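Local coordinates for protein histidine acid phosphatase (Hafnia alvei, PDB 4ARU) that belongs to branch 2 of the histidine phosphatase superfamily, whose members combine a mixed beta sheet core flanked by helices with a further, largely helical part, at residues L250-N254 against P327-P331; L317-L323 against V377-P382; G333-E339 against V350-Y356. All blocks are in the same frame, centred on the assembly; numbering follows the deposited sequence. Where two conformers were deposited one is given.

Interaction 1 (L250-N254 against P327-P331); sequences LKLHN and PDNTP
Asn254, on a helix, and Asn329, in an irregular loop, illustrate how one amide can serve a contact with both its polar atoms and its face. Asn254 ND2 donates to Pro327 O at 3.0 Å, with the acceptor close to the amide plane, while Asn254 OD1 receives the backbone N of Asn329 at 3.0 Å in a nearly straight bond (169° at the hydrogen) whose donor is tilted out of the carbonyl plane. These two bonds fix which way round the Asn254 amide lies. A water that also bonds Thr330 OG1 gives OD1 a second donor. On its face, the Asn254 amide stacks against that of Asn329: the planes are 1° apart, and Asn329 ND2 lies 3.4 Å from Asn254 CG. Both side chains turn CG beside the backbone N and opposite the carbonyl carbon (chi1 -66° in Asn254). A further water adds a link from Asn329 ND2 to Asn254 O.

His253 meets the loop differently. Its ring stands almost perpendicular to the Asp328 carboxylate and brings an edge to it, CD2 lying 3.4 Å from Asp328 OD1. Water links His253 NE2 with Thr330 OG1, while ND1 is held by Ser218. The carboxylate is positioned by an Asx turn, Thr330 N donating to Asp328 OD1 from above the carboxylate plane. At the other end the contact becomes apolar, with Leu250 CB 3.8 Å from Pro327 CB and Leu250 CD1 against Asp328 CB.

Leu225 of helix 213-229 touches both Leu250 and Asp328, while Thr330 packs on helix 307-317 and hydrogen-bonds through its carbonyl to Arg18, in the family's RHG motif at the end of strand 9-18; the loop thus lies between helix 243-262 and the sheet domain.

Interaction 2 (L317-L323 against V377-P382); sequences LGMTWTL and VRLNIP. With K (potassium ion), chain E.
Val377 opens the run with a single methyl: its CG2 meets Leu323 CD2 at 3.8 Å and also lies near the carbonyl of Thr322. Two residues on, Leu379 points toward segment 317-323 and splits its branches between partners. CD2 packs on Trp321 CB at 3.8 Å and reaches the ring at CE3; CD1 shares that ring atom and also touches Met319 SD. Trp321 carries its CG between the backbone N and the carbonyl carbon (chi1 63°), a turn that leaves CB and CE3 both within reach of Leu379 CD2, and its NE1 is taken up by Asn329 O. Asn380 turns to backbone and water. One water accepts from Asn380 N and donates to Thr320 O; another accepts from Thr320 N and donates to Asn380 O at 2.8 Å, while Met319 CG rests against the same Asn380 carbonyl. The Asn380 side chain is directed to the potassium ion, which OD1 binds at 2.6 Å. Ile381 contributes its carbonyl to the ion at 2.8 Å and lays CG1 alongside Met319, whose sulfur it nears to 4.0 Å. Pro382 ends the walk with CD 3.1 Å from the carbonyl O of Gly318, the positive-phi residue of the Schellman motif that closes helix 307-317.

Cys384, Gln387 and two waters complete the metal site; the ion ties 380-381 to those residues and takes no ligand from 317-323. The segments have no direct hydrogen bond between them: apolar contacts flank a pair of water bridges between Thr320 and Asn380, which satisfy both backbone groups of each. Cohesion here therefore rests on side-chain fit and ordered water.

Interaction 3 (G333-E339 against V350-Y356); sequences GGALVFE and VSVNMVY
Phe338 and Val352 run alongside each other in one direction, and the valine reaches over the ring: its CG1 sits 3.9 Å from the ring centroid, only 12° off the normal, in a CH-pi contact. Val352 CG2 meets the ring atom CD2 at 3.7 Å, while Val350 CG1 arrives at the ring's edge. Further along the same face Leu336 and Met354 run obliquely across each other, Leu336 CD2 lying 3.6 Å from Met354 SD in one of the two modelled conformers of the methionine. They occupy every second position of an antiparallel beta hairpin, strands 335-342 and 348-356, with 162° between the directions of 335-339 and 350-356. Six backbone hydrogen bonds join the hydrogen-bonded pairs Ala335-Val355, Val337-Asn353 and Glu339-Ser351. Leu336 and Phe338 pack on helix 307-317. On the reverse face, turned toward helix 51-70, Val337 and Val355 meet diagonally through their CG2 methyls at 3.6 Å, each CG2 being opposite its own carbonyl carbon. A water there donates to both Val337 O and Asn353 OD1, and the extended Glu339 carries its carboxylate to a salt bridge with Arg67 and a hydrogen bond with Trp341.

Followed from the N terminus, the chain first lays down 250-254 on helix 243-262, then 317-323 beyond helix 307-317. Interaction 1 closes its 72-residue excursion at 327-331, after interaction 2 has opened, so the two cross. Interaction 3 opens at 333-339 and closes as a hairpin at 350-356, before 377-382 completes interaction 2, which therefore encloses it. Trp321 NE1 probably hydrogen-bonds to Asn329 O, joining interactions 1 and 2, and backbone bonds from Val377 and Leu379 to Met354 and Val352 join 2 and 3. Together they connect helix 243-262, the sheet and the potassium site.

Interaction 1 (L250-N254 against P327-P331)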
loop_
_atom_site.group_PDB
_atom_site.type_symbol
_atom_site.label_atom_id
_atom_site.label_comp_id
_atom_site.label_asym_id
_atom_site.label_seq_id
_atom_site.Cartn_x
_atom_site.Cartn_y
_atom_site.Cartn_z
ATOM N N LEU A 250 3.714 15.267 0.952
ATOM C CA LEU A 250 3.508 13.869 0.540
ATOM C C LEU A 250 4.033 13.621 -0.869
ATOM O O LEU A 250 4.309 12.483 -1.190
ATOM C CB LEU A 250 2.017 13.471 0.687
ATOM C CG LEU A 250 1.638 12.831 2.055
ATOM C CD1 LEU A 250 2.371 11.518 2.396
ATOM C CD2 LEU A 250 1.795 13.847 3.165
ATOM N N LYS A 251 4.254 14.670 -1.651
ATOM C CA LYS A 251 4.909 14.532 -2.956
ATOM C C LYS A 251 6.252 13.826 -2.793
ATOM O O LYS A 251 6.634 12.948 -3.578
ATOM C CB LYS A 251 5.106 15.911 -3.580
ATOM C CG LYS A 251 5.773 15.843 -4.935
ATOM C CD LYS A 251 5.665 17.129 -5.742
ATOM C CE LYS A 251 6.089 18.320 -4.966
ATOM N NZ LYS A 251 6.152 19.485 -5.895
ATOM N N LEU A 252 6.955 14.125 -1.722
ATOM C CA LEU A 252 8.251 13.506 -1.464
ATOM C C LEU A 252 8.097 12.032 -1.155
ATOM O O LEU A 252 8.886 11.203 -1.587
ATOM C CB LEU A 252 8.950 14.204 -0.290
ATOM C CG LEU A 252 9.307 15.675 -0.553
ATOM C CD1 LEU A 252 9.494 16.457 0.752
ATOM C CD2 LEU A 252 10.566 15.769 -1.384
ATOM N N HIS A 253 7.069 11.692 -0.380
ATOM C CA HIS A 253 6.822 10.311 -0.050
ATOM C C HIS A 253 6.424 9.538 -1.297
ATOM O O HIS A 253 6.925 8.442 -1.517
ATOM C CB HIS A 253 5.715 10.297 1.002
ATOM C CG HIS A 253 5.237 8.927 1.357
ATOM N ND1 HIS A 253 5.917 8.102 2.226
ATOM C CD2 HIS A 253 4.121 8.256 0.998
ATOM C CE1 HIS A 253 5.262 6.964 2.361
ATOM N NE2 HIS A 253 4.163 7.038 1.638
ATOM N N ASN A 254 5.522 10.091 -2.115
ATOM C CA ASN A 254 5.092 9.367 -3.301
ATOM C C ASN A 254 6.232 9.199 -4.294
ATOM O O ASN A 254 6.327 8.178 -4.975
ATOM C CB ASN A 254 3.907 10.047 -3.934
ATOM C CG ASN A 254 2.679 9.994 -3.048
ATOM O OD1 ASN A 254 2.441 8.995 -2.334
ATOM N ND2 ASN A 254 1.878 11.043 -3.092
ATOM N N PRO A 327 -3.562 12.718 0.114
ATOM C CA PRO A 327 -2.257 12.998 -0.456
ATOM C C PRO A 327 -1.291 11.813 -0.534
ATOM O O PRO A 327 -0.420 11.848 -1.400
ATOM C CB PRO A 327 -1.710 14.104 0.424
ATOM C CG PRO A 327 -2.421 14.046 1.675
ATOM C CD PRO A 327 -3.756 13.405 1.405
ATOM N N ASP A 328 -1.450 10.807 0.291
ATOM C CA ASP A 328 -0.609 9.602 0.198
ATOM C C ASP A 328 -1.207 8.653 -0.866
ATOM O O ASP A 328 -2.381 8.297 -0.773
ATOM C CB ASP A 328 -0.626 8.933 1.576
ATOM C CG ASP A 328 0.314 7.715 1.692
ATOM O OD1 ASP A 328 0.931 7.283 0.671
ATOM O OD2 ASP A 328 0.416 7.195 2.835
ATOM N N ASN A 329 -0.452 8.248 -1.876
ATOM C CA ASN A 329 -0.957 7.306 -2.885
ATOM C C ASN A 329 -1.217 5.927 -2.334
ATOM O O ASN A 329 -1.938 5.178 -2.954
ATOM C CB ASN A 329 0.015 7.137 -4.073
ATOM C CG ASN A 329 0.149 8.387 -4.923
ATOM O OD1 ASN A 329 -0.681 9.277 -4.859
ATOM N ND2 ASN A 329 1.236 8.483 -5.671
ATOM N N THR A 330 -0.610 5.613 -1.194
ATOM C CA THR A 330 -0.737 4.289 -0.552
ATOM C C THR A 330 -1.120 4.505 0.907
ATOM O O THR A 330 -0.347 4.190 1.818
ATOM C CB THR A 330 0.550 3.444 -0.706
ATOM O OG1 THR A 330 1.690 4.215 -0.326
ATOM C CG2 THR A 330 0.732 2.959 -2.174
ATOM N N PRO A 331 -2.318 5.032 1.186
ATOM C CA PRO A 331 -2.668 5.426 2.519
ATOM C C PRO A 331 -3.015 4.262 3.457
ATOM O O PRO A 331 -3.264 3.163 3.007
ATOM C CB PRO A 331 -3.892 6.318 2.283
ATOM C CG PRO A 331 -4.566 5.632 1.158
ATOM C CD PRO A 331 -3.429 5.319 0.241
HETATM O O HOH W 1 2.490 5.028 2.152
HETATM O O HOH W 2 2.884 6.083 -2.194
HETATM O O HOH W 3 4.009 6.958 -5.978
#

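Interaction 2 (L317-L323 against V377-P382)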
loop_
_atom_site.group_PDB
_atom_site.type_symbol
_atom_site.label_atom_id
_atom_site.label_comp_id
_atom_site.label_asym_id
_atom_site.label_seq_id
_atom_site.Cartn_x
_atom_site.Cartn_y
_atom_site.Cartn_z
ATOM N N LEU A 317 2.033 -3.745 -13.058
ATOM C CA LEU A 317 0.876 -3.574 -13.942
ATOM C C LEU A 317 0.844 -2.185 -14.619
ATOM O O LEU A 317 -0.027 -1.941 -15.477
ATOM C CB LEU A 317 -0.426 -3.819 -13.182
ATOM C CG LEU A 317 -0.684 -5.284 -12.814
ATOM C CD1 LEU A 317 -1.890 -5.418 -11.930
ATOM C CD2 LEU A 317 -0.751 -6.213 -14.012
ATOM N N GLY A 318 1.836 -1.329 -14.336
ATOM C CA GLY A 318 1.879 0.011 -14.936
ATOM C C GLY A 318 0.745 0.920 -14.498
ATOM O O GLY A 318 0.363 1.825 -15.260
ATOM N N MET A 319 0.135 0.682 -13.343
ATOM C CA MET A 319 -1.037 1.467 -12.868
ATOM C C MET A 319 -0.532 2.665 -12.070
ATOM O O MET A 319 0.322 2.510 -11.178
ATOM C CB MET A 319 -1.966 0.617 -12.016
ATOM C CG MET A 319 -2.532 -0.569 -12.771
ATOM S SD MET A 319 -3.733 -1.527 -11.806
ATOM C CE MET A 319 -2.735 -1.980 -10.400
ATOM N N THR A 320 -1.059 3.840 -12.364
ATOM C CA THR A 320 -0.706 5.015 -11.611
ATOM C C THR A 320 -2.006 5.694 -11.259
ATOM O O THR A 320 -3.029 5.517 -11.956
ATOM C CB THR A 320 0.221 5.966 -12.361
ATOM O OG1 THR A 320 -0.360 6.305 -13.593
ATOM C CG2 THR A 320 1.572 5.315 -12.652
ATOM N N TRP A 321 -1.976 6.460 -10.190
ATOM C CA TRP A 321 -3.162 7.128 -9.695
ATOM C C TRP A 321 -2.819 8.287 -8.815
ATOM O O TRP A 321 -1.684 8.418 -8.295
ATOM C CB TRP A 321 -4.087 6.166 -8.970
ATOM C CG TRP A 321 -3.487 5.557 -7.755
ATOM C CD1 TRP A 321 -3.393 6.115 -6.509
ATOM C CD2 TRP A 321 -2.931 4.222 -7.636
ATOM N NE1 TRP A 321 -2.799 5.221 -5.633
ATOM C CE2 TRP A 321 -2.507 4.058 -6.286
ATOM C CE3 TRP A 321 -2.705 3.176 -8.546
ATOM C CZ2 TRP A 321 -1.905 2.881 -5.849
ATOM C CZ3 TRP A 321 -2.140 1.993 -8.079
ATOM C CH2 TRP A 321 -1.731 1.860 -6.749
ATOM N N THR A 322 -3.817 9.166 -8.664
ATOM C CA THR A 322 -3.839 10.154 -7.575
ATOM C C THR A 322 -5.197 10.034 -6.918
ATOM O O THR A 322 -6.225 9.807 -7.566
ATOM C CB THR A 322 -3.567 11.619 -8.014
ATOM O OG1 THR A 322 -3.339 12.454 -6.866
ATOM C CG2 THR A 322 -4.717 12.225 -8.751
ATOM N N LEU A 323 -5.200 10.107 -5.597
ATOM C CA LEU A 323 -6.434 9.896 -4.844
ATOM C C LEU A 323 -7.047 11.212 -4.371
ATOM O O LEU A 323 -6.472 11.906 -3.524
ATOM C CB LEU A 323 -6.107 9.026 -3.634
ATOM C CG LEU A 323 -5.435 7.701 -3.963
ATOM C CD1 LEU A 323 -5.182 6.926 -2.656
ATOM C CD2 LEU A 323 -6.263 6.839 -4.917
ATOM N N VAL A 377 -10.991 5.021 -6.843
ATOM C CA VAL A 377 -10.503 5.449 -8.148
ATOM C C VAL A 377 -10.416 4.211 -9.024
ATOM O O VAL A 377 -9.734 3.246 -8.675
ATOM C CB VAL A 377 -9.133 6.130 -8.038
ATOM C CG1 VAL A 377 -8.576 6.452 -9.413
ATOM C CG2 VAL A 377 -9.271 7.414 -7.233
ATOM N N ARG A 378 -11.083 4.234 -10.166
ATOM C CA ARG A 378 -11.021 3.152 -11.117
ATOM C C ARG A 378 -9.710 3.278 -11.897
ATOM O O ARG A 378 -9.373 4.358 -12.384
ATOM C CB ARG A 378 -12.210 3.237 -12.072
ATOM C CG ARG A 378 -12.538 1.902 -12.709
ATOM C CD ARG A 378 -13.973 1.846 -13.207
ATOM N NE ARG A 378 -14.239 2.875 -14.198
ATOM C CZ ARG A 378 -15.439 3.189 -14.696
ATOM N NH1 ARG A 378 -16.536 2.555 -14.292
ATOM N NH2 ARG A 378 -15.543 4.134 -15.626
ATOM N N LEU A 379 -8.990 2.189 -12.042
ATOM C CA LEU A 379 -7.660 2.195 -12.642
ATOM C C LEU A 379 -7.573 1.685 -14.062
ATOM O O LEU A 379 -8.134 0.647 -14.458
ATOM C CB LEU A 379 -6.698 1.368 -11.766
ATOM C CG LEU A 379 -6.649 1.838 -10.305
ATOM C CD1 LEU A 379 -5.715 0.926 -9.493
ATOM C CD2 LEU A 379 -6.157 3.256 -10.193
ATOM N N ASN A 380 -6.753 2.397 -14.816
ATOM C CA ASN A 380 -6.342 2.026 -16.139
ATOM C C ASN A 380 -5.146 1.106 -16.053
ATOM O O ASN A 380 -4.220 1.354 -15.281
ATOM C CB ASN A 380 -5.931 3.266 -16.931
ATOM C CG ASN A 380 -5.493 2.930 -18.341
ATOM O OD1 ASN A 380 -6.206 2.247 -19.047
ATOM N ND2 ASN A 380 -4.337 3.440 -18.764
ATOM N N ILE A 381 -5.171 0.040 -16.818
ATOM C CA ILE A 381 -4.021 -0.845 -17.006
ATOM C C ILE A 381 -3.475 -0.586 -18.403
ATOM O O ILE A 381 -4.100 -0.973 -19.386
ATOM C CB ILE A 381 -4.376 -2.340 -16.826
ATOM C CG1 ILE A 381 -4.998 -2.614 -15.454
ATOM C CG2 ILE A 381 -3.147 -3.220 -17.129
ATOM C CD1 ILE A 381 -5.641 -3.979 -15.373
ATOM N N PRO A 382 -2.346 0.112 -18.512
ATOM C CA PRO A 382 -1.978 0.564 -19.863
ATOM C C PRO A 382 -1.686 -0.546 -20.837
ATOM O O PRO A 382 -1.994 -0.409 -22.034
ATOM C CB PRO A 382 -0.748 1.454 -19.623
ATOM C CG PRO A 382 -0.838 1.857 -18.228
ATOM C CD PRO A 382 -1.528 0.767 -17.474
HETATM K K K E . -6.091 0.285 -20.807
HETATM O O HOH W 4 -5.499 4.840 -13.780
HETATM O O HOH W 5 -2.821 3.665 -14.689
HETATM O O HOH W 6 -4.303 0.992 -22.742
HETATM O O HOH W 7 -7.952 1.514 -22.361
#

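Interaction 3 (G333-E339 against V350-Y356)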
loop_
_atom_site.group_PDB
_atom_site.type_symbol
_atom_site.label_atom_id
_atom_site.label_comp_id
_atom_site.label_asym_id
_atom_site.label_seq_id
_atom_site.Cartn_x
_atom_site.Cartn_y
_atom_site.Cartn_z
ATOM N N GLY A 333 -4.860 1.598 5.359
ATOM C CA GLY A 333 -6.081 0.932 5.002
ATOM C C GLY A 333 -6.511 1.046 3.548
ATOM O O GLY A 333 -7.551 0.506 3.156
ATOM N N GLY A 334 -5.736 1.740 2.720
ATOM C CA GLY A 334 -6.060 1.818 1.284
ATOM C C GLY A 334 -5.751 0.504 0.613
ATOM O O GLY A 334 -4.805 -0.174 0.987
ATOM N N ALA A 335 -6.549 0.124 -0.371
ATOM C CA ALA A 335 -6.410 -1.171 -0.934
ATOM C C ALA A 335 -6.645 -1.176 -2.446
ATOM O O ALA A 335 -7.559 -0.451 -2.931
ATOM C CB ALA A 335 -7.372 -2.125 -0.282
ATOM N N LEU A 336 -5.897 -2.022 -3.150
ATOM C CA LEU A 336 -6.247 -2.366 -4.497
ATOM C C LEU A 336 -7.304 -3.457 -4.449
ATOM O O LEU A 336 -7.081 -4.572 -3.891
ATOM C CB LEU A 336 -5.054 -2.908 -5.272
ATOM C CG LEU A 336 -3.989 -1.883 -5.622
ATOM C CD1 LEU A 336 -2.755 -2.611 -6.154
ATOM C CD2 LEU A 336 -4.569 -0.871 -6.619
ATOM N N VAL A 337 -8.417 -3.206 -5.081
ATOM C CA VAL A 337 -9.530 -4.126 -5.120
ATOM C C VAL A 337 -9.653 -4.601 -6.541
ATOM O O VAL A 337 -10.054 -3.857 -7.443
ATOM C CB VAL A 337 -10.835 -3.471 -4.645
ATOM C CG1 VAL A 337 -11.979 -4.466 -4.703
ATOM C CG2 VAL A 337 -10.664 -2.870 -3.231
ATOM N N PHE A 338 -9.363 -5.865 -6.721
ATOM C CA PHE A 338 -9.452 -6.552 -8.011
ATOM C C PHE A 338 -10.746 -7.340 -8.065
ATOM O O PHE A 338 -10.996 -8.176 -7.189
ATOM C CB PHE A 338 -8.298 -7.522 -8.230
ATOM C CG PHE A 338 -6.954 -6.897 -8.293
ATOM C CD1 PHE A 338 -6.238 -6.576 -7.151
ATOM C CD2 PHE A 338 -6.318 -6.796 -9.541
ATOM C CE1 PHE A 338 -5.002 -6.017 -7.251
ATOM C CE2 PHE A 338 -5.027 -6.276 -9.628
ATOM C CZ PHE A 338 -4.396 -5.854 -8.457
ATOM N N GLU A 339 -11.589 -7.092 -9.068
ATOM C CA GLU A 339 -12.920 -7.685 -9.178
ATOM C C GLU A 339 -12.965 -8.522 -10.415
ATOM O O GLU A 339 -12.660 -8.039 -11.510
ATOM C CB GLU A 339 -13.983 -6.607 -9.255
ATOM C CG GLU A 339 -14.056 -5.799 -7.981
ATOM C CD GLU A 339 -15.126 -4.723 -7.940
ATOM O OE1 GLU A 339 -15.694 -4.351 -8.981
ATOM O OE2 GLU A 339 -15.372 -4.237 -6.809
ATOM N N VAL A 350 -11.478 -8.435 -15.469
ATOM C CA VAL A 350 -10.957 -7.903 -14.216
ATOM C C VAL A 350 -11.105 -6.395 -14.232
ATOM O O VAL A 350 -10.753 -5.743 -15.248
ATOM C CB VAL A 350 -9.447 -8.249 -14.011
ATOM C CG1 VAL A 350 -8.898 -7.651 -12.698
ATOM C CG2 VAL A 350 -9.173 -9.748 -14.117
ATOM N N SER A 351 -11.662 -5.829 -13.181
ATOM C CA SER A 351 -11.625 -4.398 -12.898
ATOM C C SER A 351 -10.700 -4.164 -11.694
ATOM O O SER A 351 -10.616 -5.027 -10.807
ATOM C CB SER A 351 -13.032 -3.916 -12.544
ATOM O OG SER A 351 -13.126 -2.506 -12.578
ATOM N N VAL A 352 -10.064 -3.011 -11.640
ATOM C CA VAL A 352 -9.211 -2.681 -10.485
ATOM C C VAL A 352 -9.529 -1.286 -9.997
ATOM O O VAL A 352 -9.561 -0.348 -10.766
ATOM C CB VAL A 352 -7.699 -2.809 -10.783
ATOM C CG1 VAL A 352 -6.903 -2.875 -9.506
ATOM C CG2 VAL A 352 -7.374 -3.971 -11.641
ATOM N N ASN A 353 -9.779 -1.168 -8.701
ATOM C CA ASN A 353 -9.979 0.134 -8.066
ATOM C C ASN A 353 -9.050 0.306 -6.889
ATOM O O ASN A 353 -8.742 -0.658 -6.204
ATOM C CB ASN A 353 -11.408 0.299 -7.537
ATOM C CG ASN A 353 -12.429 0.520 -8.657
ATOM O OD1 ASN A 353 -12.716 -0.400 -9.395
ATOM N ND2 ASN A 353 -12.970 1.729 -8.760
ATOM N N MET A 354 -8.635 1.533 -6.648
ATOM C CA MET A 354 -7.985 1.890 -5.392
ATOM C C MET A 354 -9.058 2.421 -4.482
ATOM O O MET A 354 -9.632 3.447 -4.787
ATOM C CB MET A 354 -6.885 2.936 -5.587
ATOM C CG MET A 354 -5.985 3.129 -4.395
ATOM S SD MET A 354 -4.971 1.630 -4.021
ATOM C CE MET A 354 -4.395 2.390 -2.501
ATOM N N VAL A 355 -9.282 1.745 -3.355
ATOM C CA VAL A 355 -10.366 2.128 -2.426
ATOM C C VAL A 355 -9.725 2.555 -1.113
ATOM O O VAL A 355 -8.778 1.910 -0.648
ATOM C CB VAL A 355 -11.321 0.941 -2.210
ATOM C CG1 VAL A 355 -12.451 1.281 -1.232
ATOM C CG2 VAL A 355 -11.926 0.516 -3.543
ATOM N N TYR A 356 -10.168 3.672 -0.580
ATOM C CA TYR A 356 -9.446 4.355 0.508
ATOM C C TYR A 356 -10.284 5.340 1.260
ATOM O O TYR A 356 -11.302 5.800 0.769
ATOM C CB TYR A 356 -8.237 5.080 -0.093
ATOM C CG TYR A 356 -8.679 6.218 -0.981
ATOM C CD1 TYR A 356 -9.121 6.001 -2.279
ATOM C CD2 TYR A 356 -8.727 7.553 -0.504
ATOM C CE1 TYR A 356 -9.510 7.037 -3.085
ATOM C CE2 TYR A 356 -9.171 8.579 -1.286
ATOM C CZ TYR A 356 -9.601 8.304 -2.585
ATOM O OH TYR A 356 -10.055 9.326 -3.363
HETATM O O HOH W 8 -12.460 -3.139 -8.927
#